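PDB 5IQK: beta-lactamase Rm3 from Uncultured bacterium, which hydrolyses the beta-lactam ring of antibiotics as a zinc-dependent metallo-beta-lactamase of subclass B3, and so probably confers resistance on its host. Local coordinates for residues E234-A237 with A243-D246. Residues are numbered along the deposited sequence; the frame is centred on the assembly and turned at random.
Sequences EASA and AFVD
Ala-235 meets the returning chain first: its methyl CB lies 3.8 Å from CB of Ala-243, two small apolar groups abutting. One residue on, Ser-236 comes closest in the backbone, with its CA 5.1 Å from the CA of Ala-243. The Ala-243 methyl presses against the helix backbone there, CB lying 3.6 Å from both N and CA of Ser-236. Ser-236 also meets the far end of the Phe-244 ring. Its CB is 3.6 Å from CE2 of Phe-244, approaching the ring obliquely, while its OG lies 3.7 Å from CZ of the same ring. The serine hydroxyl is turned between its own N and carbonyl carbon (chi1 77°), where it hydrogen-bonds back to the carbonyl O of Leu-233 while still lying against the ring at CZ. Phe-244 has CG anti to its carbonyl carbon (chi1 -64°), which swings the ring back toward helix 229-239, where it also packs on Leu-229 and Leu-233. No hydrogen bond joins the two segments; nearby, Arg-232 NH2 bonds to the carbonyl O of Phe-244. Asp-246 OD2 then caps the backbone N of Gln-248 in the turn that leads into helix 249-269. This is the loop between helix 229-239 and helix 249-269 of the metallo-beta-lactamase fold, a 3-10 turn folded back with its buried phenylalanine packed on the helix just left.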
# COMPACT_ATOMS: atom_id res chain seq x y z
N GLU A 234 -10.05 -14.23 -9.91
CA GLU A 234 -11.03 -15.10 -10.56
C GLU A 234 -10.36 -15.92 -11.66
O GLU A 234 -10.64 -17.11 -11.83
CB GLU A 234 -12.20 -14.28 -11.14
CG GLU A 234 -13.22 -15.14 -11.89
CD GLU A 234 -14.44 -14.35 -12.34
OE1 GLU A 234 -14.71 -13.28 -11.75
OE2 GLU A 234 -15.12 -14.81 -13.28
N ALA A 235 -9.46 -15.29 -12.40
CA ALA A 235 -8.76 -15.97 -13.47
C ALA A 235 -7.86 -17.08 -12.91
O ALA A 235 -7.64 -18.10 -13.55
CB ALA A 235 -7.94 -14.99 -14.28
N SER A 236 -7.36 -16.88 -11.69
CA SER A 236 -6.39 -17.80 -11.12
C SER A 236 -7.00 -19.15 -10.71
O SER A 236 -6.28 -20.13 -10.58
CB SER A 236 -5.70 -17.17 -9.91
OG SER A 236 -6.54 -17.20 -8.76
N ALA A 237 -8.33 -19.19 -10.55
CA ALA A 237 -9.02 -20.42 -10.15
C ALA A 237 -8.66 -21.63 -11.02
O ALA A 237 -8.43 -22.73 -10.51
CB ALA A 237 -10.52 -20.19 -10.16
N ALA A 243 -2.08 -15.99 -13.79
CA ALA A 243 -3.14 -15.00 -13.79
C ALA A 243 -2.74 -13.70 -13.10
O ALA A 243 -3.31 -12.65 -13.41
CB ALA A 243 -4.38 -15.57 -13.13
N PHE A 244 -1.78 -13.76 -12.18
CA PHE A 244 -1.35 -12.56 -11.45
C PHE A 244 -0.16 -11.88 -12.11
O PHE A 244 0.22 -10.78 -11.72
CB PHE A 244 -1.01 -12.91 -10.00
CG PHE A 244 -2.17 -13.41 -9.21
CD1 PHE A 244 -3.22 -12.57 -8.90
CD2 PHE A 244 -2.21 -14.73 -8.77
CE1 PHE A 244 -4.30 -13.03 -8.17
CE2 PHE A 244 -3.29 -15.20 -8.04
CZ PHE A 244 -4.35 -14.33 -7.75
N VAL A 245 0.43 -12.56 -13.09
CA VAL A 245 1.64 -12.08 -13.75
C VAL A 245 1.33 -11.27 -15.01
O VAL A 245 0.67 -11.75 -15.92
CB VAL A 245 2.57 -13.26 -14.10
CG1 VAL A 245 3.81 -12.79 -14.84
CG2 VAL A 245 2.94 -13.99 -12.84
N ASP A 246 1.83 -10.03 -15.03
CA ASP A 246 1.61 -9.11 -16.14
C ASP A 246 2.69 -8.03 -16.10
O ASP A 246 2.62 -7.10 -15.28
CB ASP A 246 0.20 -8.50 -16.07
CG ASP A 246 -0.11 -7.57 -17.24
OD1 ASP A 246 -1.23 -7.03 -17.27
OD2 ASP A 246 0.76 -7.37 -18.12